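Lactamase_B domain-containing protein (Bacillus lehensis G1, PDB 7EV5) is a two-zinc hydrolase of the metallo-beta-lactamase fold, probably acting both on beta-lactams and on glyoxalase II substrates. Local coordinates at residues 28-33 and 59-65; 36-41 and 65-70; 23-29 and 47-53; 83-87 and 100-106. All blocks are in the same frame, centred on the assembly; numbering follows the deposited sequence. Where two conformers were deposited one is given.

Contact 1: 28-33 and 59-65. With ZN (zinc ion), chain C.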
loop_
_atom_site.group_PDB
_atom_site.type_symbol
_atom_site.label_atom_id
_atom_site.label_comp_id
_atom_site.label_asym_id
_atom_site.label_seq_id
_atom_site.Cartn_x
_atom_site.Cartn_y
_atom_site.Cartn_z
ATOM N N ASP A 28 -2.628 3.377 -1.854
ATOM C CA ASP A 28 -3.648 2.912 -0.921
ATOM C C ASP A 28 -4.649 3.975 -0.462
ATOM O O ASP A 28 -4.749 4.260 0.737
ATOM C CB ASP A 28 -3.003 2.248 0.291
ATOM C CG ASP A 28 -2.249 0.979 -0.049
ATOM O OD1 ASP A 28 -2.156 0.609 -1.236
ATOM O OD2 ASP A 28 -1.727 0.334 0.891
ATOM N N PRO A 29 -5.398 4.585 -1.385
ATOM C CA PRO A 29 -6.462 5.519 -0.989
ATOM C C PRO A 29 -7.674 4.777 -0.438
ATOM O O PRO A 29 -8.520 4.299 -1.201
ATOM C CB PRO A 29 -6.776 6.246 -2.302
ATOM C CG PRO A 29 -6.514 5.233 -3.369
ATOM C CD PRO A 29 -5.407 4.324 -2.835
ATOM N N GLY A 30 -7.746 4.669 0.888
ATOM C CA GLY A 30 -8.601 3.682 1.516
ATOM C C GLY A 30 -9.983 4.141 1.934
ATOM O O GLY A 30 -10.878 3.315 2.109
ATOM N N GLY A 31 -10.156 5.447 2.105
ATOM C CA GLY A 31 -11.412 6.000 2.580
ATOM C C GLY A 31 -11.339 7.503 2.475
ATOM O O GLY A 31 -10.361 8.060 1.973
ATOM N N ASP A 32 -12.402 8.155 2.948
ATOM C CA ASP A 32 -12.479 9.619 3.009
ATOM C C ASP A 32 -11.921 10.254 1.734
ATOM O O ASP A 32 -11.022 11.100 1.761
ATOM C CB ASP A 32 -11.781 10.137 4.264
ATOM C CG ASP A 32 -12.215 11.530 4.652
ATOM O OD1 ASP A 32 -12.999 12.162 3.909
ATOM O OD2 ASP A 32 -11.762 11.992 5.715
ATOM N N ALA A 33 -12.461 9.810 0.591
ATOM C CA ALA A 33 -11.920 10.215 -0.703
ATOM C C ALA A 33 -11.840 11.727 -0.830
ATOM O O ALA A 33 -10.869 12.258 -1.374
ATOM C CB ALA A 33 -12.774 9.647 -1.838
ATOM N N HIS A 59 -7.880 -0.309 2.185
ATOM C CA HIS A 59 -6.900 0.313 1.309
ATOM C C HIS A 59 -7.480 0.777 -0.017
ATOM O O HIS A 59 -6.744 1.379 -0.811
ATOM C CB HIS A 59 -5.719 -0.649 1.071
ATOM C CG HIS A 59 -5.000 -1.000 2.335
ATOM N ND1 HIS A 59 -3.725 -0.562 2.631
ATOM C CD2 HIS A 59 -5.418 -1.698 3.415
ATOM C CE1 HIS A 59 -3.388 -0.988 3.838
ATOM N NE2 HIS A 59 -4.404 -1.669 4.341
ATOM N N ILE A 60 -8.771 0.542 -0.280
ATOM C CA ILE A 60 -9.339 0.727 -1.614
ATOM C C ILE A 60 -10.609 1.561 -1.633
ATOM O O ILE A 60 -11.152 1.804 -2.715
ATOM C CB ILE A 60 -9.588 -0.607 -2.342
ATOM C CG1 ILE A 60 -10.738 -1.351 -1.648
ATOM C CG2 ILE A 60 -8.300 -1.426 -2.409
ATOM C CD1 ILE A 60 -11.248 -2.551 -2.414
ATOM N N GLY A 61 -11.111 2.002 -0.482
ATOM C CA GLY A 61 -12.432 2.619 -0.454
ATOM C C GLY A 61 -12.541 3.910 -1.238
ATOM O O GLY A 61 -13.633 4.270 -1.684
ATOM N N ALA A 62 -11.428 4.617 -1.428
ATOM C CA ALA A 62 -11.413 5.858 -2.194
ATOM C C ALA A 62 -10.907 5.679 -3.626
ATOM O O ALA A 62 -10.769 6.671 -4.348
ATOM C CB ALA A 62 -10.581 6.910 -1.464
ATOM N N VAL A 63 -10.647 4.441 -4.058
ATOM C CA VAL A 63 -10.077 4.220 -5.390
ATOM C C VAL A 63 -10.994 4.766 -6.487
ATOM O O VAL A 63 -10.539 5.483 -7.382
ATOM C CB VAL A 63 -9.735 2.732 -5.591
ATOM C CG1 VAL A 63 -9.472 2.427 -7.057
ATOM C CG2 VAL A 63 -8.516 2.357 -4.767
ATOM N N ASP A 64 -12.289 4.433 -6.436
ATOM C CA ASP A 64 -13.230 4.880 -7.467
ATOM C C ASP A 64 -13.170 6.395 -7.637
ATOM O O ASP A 64 -12.983 6.911 -8.748
ATOM C CB ASP A 64 -14.658 4.500 -7.054
ATOM C CG ASP A 64 -15.038 3.062 -7.399
ATOM O OD1 ASP A 64 -14.472 2.473 -8.348
ATOM O OD2 ASP A 64 -15.937 2.520 -6.710
ATOM N N ALA A 65 -13.333 7.124 -6.537
ATOM C CA ALA A 65 -13.413 8.578 -6.620
ATOM C C ALA A 65 -12.098 9.175 -7.097
ATOM O O ALA A 65 -12.087 10.081 -7.934
ATOM C CB ALA A 65 -13.816 9.158 -5.267
HETATM ZN ZN ZN C . -4.710 -2.509 6.191
HETATM O O HOH W 1 -5.678 -4.205 5.754
#
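D28 and H59 lie side by side with their ends pointing the same way, yet the carboxylate stands almost upright to the imidazole, the planes 85° apart. H59 ND1 donates to D28 OD2 at 2.8 Å. The acceptor lies near the ring plane, but from the aspartate's side the donor arrives from well above the carboxylate plane. With ND1 so held, NE2 at the far side of the ring binds the zinc ion at 2.1 Å, where D58, D150, H191 and a water complete the site. The pair is a worked example of second-shell control: the carboxylate fixes the rotation of the ring and would be expected to make it a better metal donor. D28 OD2 also accepts from T53 OG1, which steadies the aspartate in turn.

Behind the histidine a backbone bond and apolar contacts take over: P29 O takes the N-H of A62 at 2.9 Å, in the type I turn from I60 to V63, while P29 CG meets V63 CG2 at 3.8 Å. A33 CB touches both A62 CB (3.5 Å) and A65 CB. Thus the loop leaving strand 23-27 lies against the start of helix 63-70, and D32, as N-cap, passes the chain into helix 33-42, whose L36 touches P29 and whose I37 touches A65.

Contact 2: 36-41 and 65-70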
loop_
_atom_site.group_PDB
_atom_site.type_symbol
_atom_site.label_atom_id
_atom_site.label_comp_id
_atom_site.label_asym_id
_atom_site.label_seq_id
_atom_site.Cartn_x
_atom_site.Cartn_y
_atom_site.Cartn_z
ATOM N N LEU A 36 -8.780 13.369 0.652
ATOM C CA LEU A 36 -7.582 13.147 -0.149
ATOM C C LEU A 36 -7.628 13.944 -1.447
ATOM O O LEU A 36 -6.635 14.582 -1.817
ATOM C CB LEU A 36 -7.410 11.655 -0.431
ATOM C CG LEU A 36 -6.233 11.297 -1.351
ATOM C CD1 LEU A 36 -4.905 11.708 -0.748
ATOM C CD2 LEU A 36 -6.253 9.798 -1.644
ATOM N N ILE A 37 -8.771 13.921 -2.146
ATOM C CA ILE A 37 -8.891 14.616 -3.431
ATOM C C ILE A 37 -8.725 16.119 -3.252
ATOM O O ILE A 37 -7.978 16.768 -3.996
ATOM C CB ILE A 37 -10.226 14.268 -4.119
ATOM C CG1 ILE A 37 -10.200 12.829 -4.636
ATOM C CG2 ILE A 37 -10.508 15.233 -5.277
ATOM C CD1 ILE A 37 -11.582 12.265 -4.910
ATOM N N THR A 38 -9.413 16.695 -2.258
ATOM C CA THR A 38 -9.314 18.140 -2.057
ATOM C C THR A 38 -7.918 18.553 -1.610
ATOM O O THR A 38 -7.453 19.631 -1.993
ATOM C CB THR A 38 -10.400 18.669 -1.110
ATOM O OG1 THR A 38 -10.278 18.053 0.175
ATOM C CG2 THR A 38 -11.799 18.415 -1.678
ATOM N N TRP A 39 -7.223 17.719 -0.821
ATOM C CA TRP A 39 -5.842 18.041 -0.468
ATOM C C TRP A 39 -4.958 18.090 -1.706
ATOM O O TRP A 39 -4.177 19.033 -1.889
ATOM C CB TRP A 39 -5.277 17.046 0.547
ATOM C CG TRP A 39 -3.841 17.337 0.917
ATOM C CD1 TRP A 39 -3.412 18.253 1.819
ATOM C CD2 TRP A 39 -2.662 16.727 0.374
ATOM N NE1 TRP A 39 -2.039 18.246 1.891
ATOM C CE2 TRP A 39 -1.555 17.319 1.006
ATOM C CE3 TRP A 39 -2.433 15.736 -0.585
ATOM C CZ2 TRP A 39 -0.241 16.952 0.718
ATOM C CZ3 TRP A 39 -1.125 15.371 -0.870
ATOM C CH2 TRP A 39 -0.048 15.978 -0.219
ATOM N N LEU A 40 -5.067 17.077 -2.569
ATOM C CA LEU A 40 -4.283 17.069 -3.800
ATOM C C LEU A 40 -4.539 18.326 -4.620
ATOM O O LEU A 40 -3.605 18.919 -5.175
ATOM C CB LEU A 40 -4.622 15.825 -4.626
ATOM C CG LEU A 40 -4.129 14.491 -4.061
ATOM C CD1 LEU A 40 -4.934 13.358 -4.655
ATOM C CD2 LEU A 40 -2.639 14.313 -4.331
ATOM N N LYS A 41 -5.798 18.745 -4.702
ATOM C CA LYS A 41 -6.141 19.926 -5.491
ATOM C C LYS A 41 -5.656 21.209 -4.829
ATOM O O LYS A 41 -5.167 22.116 -5.514
ATOM C CB LYS A 41 -7.644 19.962 -5.752
ATOM C CG LYS A 41 -8.099 18.822 -6.640
ATOM C CD LYS A 41 -9.494 19.030 -7.178
ATOM C CE LYS A 41 -9.772 18.080 -8.333
ATOM N NZ LYS A 41 -9.045 18.463 -9.575
ATOM N N ALA A 65 -13.333 7.124 -6.537
ATOM C CA ALA A 65 -13.413 8.578 -6.620
ATOM C C ALA A 65 -12.098 9.175 -7.097
ATOM O O ALA A 65 -12.087 10.081 -7.934
ATOM C CB ALA A 65 -13.816 9.158 -5.267
ATOM N N VAL A 66 -10.974 8.676 -6.589
ATOM C CA VAL A 66 -9.681 9.202 -7.009
ATOM C C VAL A 66 -9.422 8.867 -8.478
ATOM O O VAL A 66 -9.012 9.730 -9.267
ATOM C CB VAL A 66 -8.567 8.684 -6.078
ATOM C CG1 VAL A 66 -7.220 9.099 -6.597
ATOM C CG2 VAL A 66 -8.765 9.226 -4.667
ATOM N N ARG A 67 -9.666 7.612 -8.867
ATOM C CA ARG A 67 -9.478 7.204 -10.256
ATOM C C ARG A 67 -10.353 8.028 -11.198
ATOM O O ARG A 67 -9.891 8.495 -12.246
ATOM C CB ARG A 67 -9.789 5.710 -10.380
ATOM C CG ARG A 67 -9.634 5.108 -11.755
ATOM C CD ARG A 67 -10.440 3.809 -11.834
ATOM N NE ARG A 67 -11.876 4.072 -11.770
ATOM C CZ ARG A 67 -12.714 3.510 -10.903
ATOM N NH1 ARG A 67 -12.277 2.630 -10.012
ATOM N NH2 ARG A 67 -14.000 3.829 -10.928
ATOM N N ASP A 68 -11.625 8.220 -10.833
ATOM C CA ASP A 68 -12.548 8.957 -11.696
ATOM C C ASP A 68 -12.178 10.433 -11.774
ATOM O O ASP A 68 -12.226 11.034 -12.855
ATOM C CB ASP A 68 -13.984 8.804 -11.183
ATOM C CG ASP A 68 -14.551 7.402 -11.394
ATOM O OD1 ASP A 68 -13.954 6.602 -12.145
ATOM O OD2 ASP A 68 -15.618 7.110 -10.808
ATOM N N THR A 69 -11.819 11.036 -10.638
ATOM C CA THR A 69 -11.519 12.465 -10.605
ATOM C C THR A 69 -10.303 12.806 -11.454
ATOM O O THR A 69 -10.302 13.812 -12.172
ATOM C CB THR A 69 -11.283 12.913 -9.161
ATOM O OG1 THR A 69 -12.489 12.756 -8.410
ATOM C CG2 THR A 69 -10.835 14.369 -9.105
ATOM N N PHE A 70 -9.250 11.989 -11.380
ATOM C CA PHE A 70 -7.976 12.326 -11.992
ATOM C C PHE A 70 -7.669 11.552 -13.267
ATOM O O PHE A 70 -6.654 11.845 -13.914
ATOM C CB PHE A 70 -6.827 12.145 -10.987
ATOM C CG PHE A 70 -6.900 13.075 -9.810
ATOM C CD1 PHE A 70 -6.591 14.422 -9.953
ATOM C CD2 PHE A 70 -7.269 12.603 -8.560
ATOM C CE1 PHE A 70 -6.658 15.273 -8.866
ATOM C CE2 PHE A 70 -7.340 13.448 -7.474
ATOM C CZ PHE A 70 -7.038 14.787 -7.625
#
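I37 and V66, their CA atoms 6.5 Å apart, mark the nearest backbone approach of segments 36-41 and 65-70, parts of helices 33-42 and 63-70, which run in broadly the same direction at a crossing angle of -37°. The segment axes stay 10.8 Å apart at their closest, so the side chains do the bridging. Both helices belong to the outer helical layer of the metallo-beta-lactamase fold and lie on one face of the sheet that contains strand 46-51, and their packing is a small case of knobs-into-holes: I37 is the knob, set among A65, V66, T69 and F70.

Each branch of I37 finds its own wall. The side chain slides past that of V66 in the opposite direction, CG1, anti to the carbonyl carbon (chi1 -72°), lying 3.9 Å from CG2 of the valine and continuing to CD1, which reaches A65 CB. CG2 faces the methyl of T69. One turn on, L40 crosses the F70 side chain at a slant, CD1 3.7 Å from CE2. On the sheet side L36 CD2 meets V66 CG2 nearly at a right angle; at the exposed margin K41 crosses T69 obliquely, CE near its CG2, and the bend at the last torsion brings NZ to 4.0 Å from F70 CE1.

No hydrogen bond links the two segments; T69 spends its hydroxyl within its own. Its CG2 lies over the centre of the F70 ring, 3.9 Å above the plane, while OG1 donates at 2.7 Å to A65 O, which also accepts T69 N from the opposite face of its carbonyl plane.

Contact 3: 23-29 and 47-53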
loop_
_atom_site.group_PDB
_atom_site.type_symbol
_atom_site.label_atom_id
_atom_site.label_comp_id
_atom_site.label_asym_id
_atom_site.label_seq_id
_atom_site.Cartn_x
_atom_site.Cartn_y
_atom_site.Cartn_z
ATOM N N GLU A 23 4.192 16.566 -9.598
ATOM C CA GLU A 23 3.576 15.311 -9.993
ATOM C C GLU A 23 3.572 14.371 -8.801
ATOM O O GLU A 23 4.382 14.503 -7.880
ATOM C CB GLU A 23 4.361 14.676 -11.131
ATOM C CG GLU A 23 4.411 15.536 -12.376
ATOM C CD GLU A 23 5.455 15.053 -13.362
ATOM O OE1 GLU A 23 6.568 14.678 -12.933
ATOM O OE2 GLU A 23 5.152 15.040 -14.574
ATOM N N ALA A 24 2.649 13.410 -8.818
ATOM C CA ALA A 24 2.453 12.617 -7.616
ATOM C C ALA A 24 2.052 11.184 -7.935
ATOM O O ALA A 24 1.444 10.897 -8.971
ATOM C CB ALA A 24 1.386 13.243 -6.720
ATOM N N VAL A 25 2.367 10.300 -6.991
ATOM C CA VAL A 25 1.946 8.902 -6.992
ATOM C C VAL A 25 1.163 8.667 -5.706
ATOM O O VAL A 25 1.609 9.066 -4.624
ATOM C CB VAL A 25 3.162 7.955 -7.083
ATOM C CG1 VAL A 25 2.728 6.491 -7.128
ATOM C CG2 VAL A 25 3.983 8.276 -8.322
ATOM N N ILE A 26 -0.007 8.036 -5.827
ATOM C CA ILE A 26 -0.909 7.797 -4.705
ATOM C C ILE A 26 -0.838 6.321 -4.343
ATOM O O ILE A 26 -0.956 5.469 -5.228
ATOM C CB ILE A 26 -2.353 8.179 -5.070
ATOM C CG1 ILE A 26 -2.456 9.665 -5.451
ATOM C CG2 ILE A 26 -3.284 7.828 -3.916
ATOM C CD1 ILE A 26 -3.819 10.060 -6.029
ATOM N N PHE A 27 -0.660 6.018 -3.053
ATOM C CA PHE A 27 -0.692 4.647 -2.550
ATOM C C PHE A 27 -1.897 4.467 -1.647
ATOM O O PHE A 27 -2.145 5.300 -0.772
ATOM C CB PHE A 27 0.561 4.338 -1.728
ATOM C CG PHE A 27 1.824 4.409 -2.516
ATOM C CD1 PHE A 27 2.361 3.278 -3.101
ATOM C CD2 PHE A 27 2.463 5.619 -2.703
ATOM C CE1 PHE A 27 3.524 3.354 -3.841
ATOM C CE2 PHE A 27 3.622 5.705 -3.453
ATOM C CZ PHE A 27 4.155 4.570 -4.014
ATOM N N ASP A 28 -2.628 3.377 -1.854
ATOM C CA ASP A 28 -3.648 2.912 -0.921
ATOM C C ASP A 28 -4.649 3.975 -0.462
ATOM O O ASP A 28 -4.749 4.260 0.737
ATOM C CB ASP A 28 -3.003 2.248 0.291
ATOM C CG ASP A 28 -2.249 0.979 -0.049
ATOM O OD1 ASP A 28 -2.156 0.609 -1.236
ATOM O OD2 ASP A 28 -1.727 0.334 0.891
ATOM N N PRO A 29 -5.398 4.585 -1.385
ATOM C CA PRO A 29 -6.462 5.519 -0.989
ATOM C C PRO A 29 -7.674 4.777 -0.438
ATOM O O PRO A 29 -8.520 4.299 -1.201
ATOM C CB PRO A 29 -6.776 6.246 -2.302
ATOM C CG PRO A 29 -6.514 5.233 -3.369
ATOM C CD PRO A 29 -5.407 4.324 -2.835
ATOM N N PRO A 47 -1.700 13.859 -9.829
ATOM C CA PRO A 47 -1.388 12.438 -9.651
ATOM C C PRO A 47 -1.287 11.729 -10.989
ATOM O O PRO A 47 -1.961 12.081 -11.959
ATOM C CB PRO A 47 -2.566 11.905 -8.827
ATOM C CG PRO A 47 -3.653 12.878 -9.013
ATOM C CD PRO A 47 -3.043 14.213 -9.341
ATOM N N LEU A 48 -0.400 10.730 -11.024
ATOM C CA LEU A 48 -0.104 9.946 -12.215
ATOM C C LEU A 48 -0.641 8.525 -12.160
ATOM O O LEU A 48 -0.880 7.934 -13.220
ATOM C CB LEU A 48 1.414 9.872 -12.445
ATOM C CG LEU A 48 2.148 11.203 -12.556
ATOM C CD1 LEU A 48 3.653 10.977 -12.636
ATOM C CD2 LEU A 48 1.649 11.984 -13.768
ATOM N N ALA A 49 -0.847 7.970 -10.964
ATOM C CA ALA A 49 -1.246 6.577 -10.823
ATOM C C ALA A 49 -1.655 6.334 -9.380
ATOM O O ALA A 49 -1.252 7.064 -8.475
ATOM C CB ALA A 49 -0.098 5.630 -11.197
ATOM N N ILE A 50 -2.460 5.290 -9.188
ATOM C CA ILE A 50 -2.744 4.699 -7.883
ATOM C C ILE A 50 -2.023 3.361 -7.836
ATOM O O ILE A 50 -2.260 2.494 -8.690
ATOM C CB ILE A 50 -4.249 4.485 -7.678
ATOM C CG1 ILE A 50 -4.977 5.828 -7.679
ATOM C CG2 ILE A 50 -4.510 3.705 -6.386
ATOM C CD1 ILE A 50 -6.461 5.692 -7.888
ATOM N N LEU A 51 -1.147 3.189 -6.849
ATOM C CA LEU A 51 -0.445 1.932 -6.622
ATOM C C LEU A 51 -1.011 1.311 -5.354
ATOM O O LEU A 51 -1.012 1.943 -4.295
ATOM C CB LEU A 51 1.057 2.168 -6.470
ATOM C CG LEU A 51 1.816 2.800 -7.643
ATOM C CD1 LEU A 51 3.315 2.723 -7.410
ATOM C CD2 LEU A 51 1.428 2.181 -8.982
ATOM N N LEU A 52 -1.511 0.090 -5.463
ATOM C CA LEU A 52 -2.095 -0.585 -4.315
ATOM C C LEU A 52 -1.115 -1.610 -3.772
ATOM O O LEU A 52 -0.637 -2.483 -4.512
ATOM C CB LEU A 52 -3.395 -1.281 -4.707
ATOM C CG LEU A 52 -4.530 -0.359 -5.146
ATOM C CD1 LEU A 52 -5.724 -1.197 -5.538
ATOM C CD2 LEU A 52 -4.896 0.656 -4.049
ATOM N N THR A 53 -0.825 -1.520 -2.478
ATOM C CA THR A 53 -0.040 -2.581 -1.858
ATOM C C THR A 53 -0.827 -3.878 -1.823
ATOM O O THR A 53 -0.251 -4.967 -1.955
ATOM C CB THR A 53 0.407 -2.190 -0.442
ATOM O OG1 THR A 53 -0.733 -2.060 0.424
ATOM C CG2 THR A 53 1.207 -0.902 -0.458
#
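Within the beta-alpha-beta unit of strand 23-27, helix 33-42 and strand 46-51, the strands lie adjacent and parallel, I26 beside I50 and F27 beside L51. The ladder is regular around I26, whose N donates to A49 O at 3.1 Å and whose O accepts L51 N at 2.8 Å, both nearly straight at 168°. A24 O takes L48 N at one end; at the other, D28 N reaches L51 O at 3.3 Å. The buried N-H of A49 points toward A24 O, but its N lies 4.2 Å away and has no partner in the model.

On one face I26 and P47 lie alongside each other, CD1 to CB at 3.6 Å, with V66 and F70 of helix 63-70 above them. On the other, L51 CD1 fits between F27 CE1 and V25 CG1, and F147 stacks on the F27 ring. This is the layering of the metallo-beta-lactamase sandwich, helices on one face and the second sheet on the other, its strand 115-118 touching V25, A49 and L51.

Past the strands side chains take over. D28 grips T53 with both oxygens, each through its syn lone pair: OD1 accepts T53 N at 2.8 Å and OD2 accepts T53 OG1 at 2.6 Å. Placing the hydroxyl between backbone N and carbonyl carbon (chi1 65°) lets T53 meet the carboxylate twice, just before the zinc ligand H54.

Contact 4: 83-87 and 100-106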
loop_
_atom_site.group_PDB
_atom_site.type_symbol
_atom_site.label_atom_id
_atom_site.label_comp_id
_atom_site.label_asym_id
_atom_site.label_seq_id
_atom_site.Cartn_x
_atom_site.Cartn_y
_atom_site.Cartn_z
ATOM N N TRP A 83 -10.457 -9.039 -6.003
ATOM C CA TRP A 83 -10.830 -8.529 -4.689
ATOM C C TRP A 83 -11.434 -7.134 -4.741
ATOM O O TRP A 83 -12.212 -6.774 -3.852
ATOM C CB TRP A 83 -9.605 -8.486 -3.776
ATOM C CG TRP A 83 -9.145 -9.829 -3.307
ATOM C CD1 TRP A 83 -9.344 -11.034 -3.916
ATOM C CD2 TRP A 83 -8.389 -10.091 -2.131
ATOM N NE1 TRP A 83 -8.756 -12.041 -3.181
ATOM C CE2 TRP A 83 -8.172 -11.487 -2.070
ATOM C CE3 TRP A 83 -7.889 -9.283 -1.114
ATOM C CZ2 TRP A 83 -7.458 -12.089 -1.026
ATOM C CZ3 TRP A 83 -7.182 -9.884 -0.077
ATOM C CH2 TRP A 83 -6.976 -11.277 -0.048
ATOM N N LEU A 84 -11.085 -6.324 -5.744
ATOM C CA LEU A 84 -11.559 -4.944 -5.772
ATOM C C LEU A 84 -13.079 -4.886 -5.828
ATOM O O LEU A 84 -13.705 -4.058 -5.156
ATOM C CB LEU A 84 -10.975 -4.220 -6.984
ATOM C CG LEU A 84 -9.473 -3.942 -6.933
ATOM C CD1 LEU A 84 -9.072 -3.241 -8.226
ATOM C CD2 LEU A 84 -9.065 -3.119 -5.713
ATOM N N GLU A 85 -13.684 -5.760 -6.620
ATOM C CA GLU A 85 -15.103 -5.679 -6.916
ATOM C C GLU A 85 -15.930 -6.681 -6.136
ATOM O O GLU A 85 -17.151 -6.723 -6.314
ATOM C CB GLU A 85 -15.319 -5.904 -8.414
ATOM C CG GLU A 85 -14.754 -4.801 -9.284
ATOM C CD GLU A 85 -14.636 -5.218 -10.727
ATOM O OE1 GLU A 85 -13.697 -5.968 -11.047
ATOM O OE2 GLU A 85 -15.493 -4.807 -11.537
ATOM N N ASP A 86 -15.301 -7.498 -5.298
ATOM C CA ASP A 86 -15.995 -8.561 -4.570
ATOM C C ASP A 86 -15.846 -8.332 -3.072
ATOM O O ASP A 86 -14.775 -8.607 -2.494
ATOM C CB ASP A 86 -15.452 -9.926 -4.981
ATOM C CG ASP A 86 -16.320 -11.071 -4.511
ATOM O OD1 ASP A 86 -17.062 -10.881 -3.527
ATOM O OD2 ASP A 86 -16.251 -12.160 -5.128
ATOM N N PRO A 87 -16.902 -7.857 -2.399
ATOM C CA PRO A 87 -16.803 -7.571 -0.961
ATOM C C PRO A 87 -16.696 -8.815 -0.107
ATOM O O PRO A 87 -16.324 -8.702 1.065
ATOM C CB PRO A 87 -18.102 -6.812 -0.669
ATOM C CG PRO A 87 -19.086 -7.405 -1.647
ATOM C CD PRO A 87 -18.290 -7.756 -2.897
ATOM N N ILE A 100 -17.731 -2.990 0.569
ATOM C CA ILE A 100 -16.910 -1.927 0.003
ATOM C C ILE A 100 -16.271 -2.493 -1.250
ATOM O O ILE A 100 -15.719 -3.599 -1.218
ATOM C CB ILE A 100 -15.842 -1.457 1.005
ATOM C CG1 ILE A 100 -16.532 -0.787 2.199
ATOM C CG2 ILE A 100 -14.866 -0.494 0.337
ATOM C CD1 ILE A 100 -15.635 -0.499 3.361
ATOM N N THR A 101 -16.384 -1.768 -2.362
ATOM C CA THR A 101 -15.938 -2.271 -3.653
ATOM C C THR A 101 -15.545 -1.106 -4.548
ATOM O O THR A 101 -15.943 0.044 -4.326
ATOM C CB THR A 101 -17.067 -2.995 -4.392
ATOM O OG1 THR A 101 -18.185 -2.111 -4.509
ATOM C CG2 THR A 101 -17.491 -4.283 -3.684
ATOM N N THR A 102 -14.770 -1.422 -5.581
ATOM C CA THR A 102 -14.669 -0.552 -6.742
ATOM C C THR A 102 -15.713 -0.970 -7.770
ATOM O O THR A 102 -16.332 -2.033 -7.673
ATOM C CB THR A 102 -13.273 -0.611 -7.372
ATOM O OG1 THR A 102 -13.069 -1.910 -7.940
ATOM C CG2 THR A 102 -12.190 -0.313 -6.342
ATOM N N ALA A 103 -15.909 -0.107 -8.766
ATOM C CA ALA A 103 -16.848 -0.377 -9.844
ATOM C C ALA A 103 -16.166 -0.907 -11.099
ATOM O O ALA A 103 -16.854 -1.316 -12.042
ATOM C CB ALA A 103 -17.646 0.885 -10.183
ATOM N N LYS A 104 -14.837 -0.921 -11.124
ATOM C CA LYS A 104 -14.035 -1.332 -12.263
ATOM C C LYS A 104 -12.826 -2.088 -11.737
ATOM O O LYS A 104 -12.326 -1.772 -10.651
ATOM C CB LYS A 104 -13.521 -0.101 -13.030
ATOM C CG LYS A 104 -14.596 0.721 -13.728
ATOM C CD LYS A 104 -13.983 1.943 -14.400
ATOM C CE LYS A 104 -15.033 2.779 -15.116
ATOM N NZ LYS A 104 -14.437 3.940 -15.837
ATOM N N PRO A 105 -12.342 -3.085 -12.476
ATOM C CA PRO A 105 -11.102 -3.771 -12.082
ATOM C C PRO A 105 -9.895 -2.859 -12.255
ATOM O O PRO A 105 -9.963 -1.781 -12.853
ATOM C CB PRO A 105 -11.027 -4.968 -13.036
ATOM C CG PRO A 105 -11.826 -4.553 -14.244
ATOM C CD PRO A 105 -12.918 -3.639 -13.719
ATOM N N ALA A 106 -8.765 -3.316 -11.718
ATOM C CA ALA A 106 -7.513 -2.599 -11.917
ATOM C C ALA A 106 -7.173 -2.584 -13.400
ATOM O O ALA A 106 -7.490 -3.524 -14.137
ATOM C CB ALA A 106 -6.381 -3.285 -11.144
#
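L84 and T102 make the close-packed half of this loop-to-loop contact. L84 O accepts T102 N at 2.9 Å, the donor standing well above the carbonyl plane, and L84 CB presses against T102 OG1 at 3.3 Å. That hydroxyl is turned along its own segment and donates to K104 O at 2.8 Å, bracing the bend that carries the chain on to A106. There the L84 side chain arrives again: CD1 touches A106 CB at 4.0 Å and approaches the backbone N. Both L84 and A106 reach L76 of strand 74-77, which ties this half to the first sheet.

Toward solvent the fit relaxes. The E85 side chain leaves beside the backbone N and stays extended beyond CG, crossing T102 at about a right angle before its carboxylate lies obliquely over the P105 ring, OE1 3.5 Å from CB. Farther along, T101 turns its methyl rather than its hydroxyl to the other loop; CG2 lies 3.6 Å from P87 CD and just as near E85 O. K104 and A103 point their side chains away, although the N-H of A103 is taken by D64 of helix 63-70.

P105 N has no hydrogen to offer E85. A single backbone hydrogen bond therefore gives the two loops their polar link, and the remainder rests on van der Waals contact, with the carboxylate merely lying against proline carbons.

How the contacts relate
Contacts 1, 2 and 3 interlock along the chain, their segments alternating, with centres 10 to 11 Å apart; contact 4 follows in series, about 11 Å from contact 1 and 17 to 18 Å from the other two. Contact 3 lies within the first sheet, contact 2 in the helical layer upon it, and contact 1 at the loops beyond the strand ends, sharing D28 and P29 with contact 3 and A65 with contact 2. Helix 63-70 serves contacts 1 and 2, while D64 and I60 lead across to the loops of contact 4. A continuous framework thus runs from sheet and helices to the zinc ligand H59, with contact 4 flanking it.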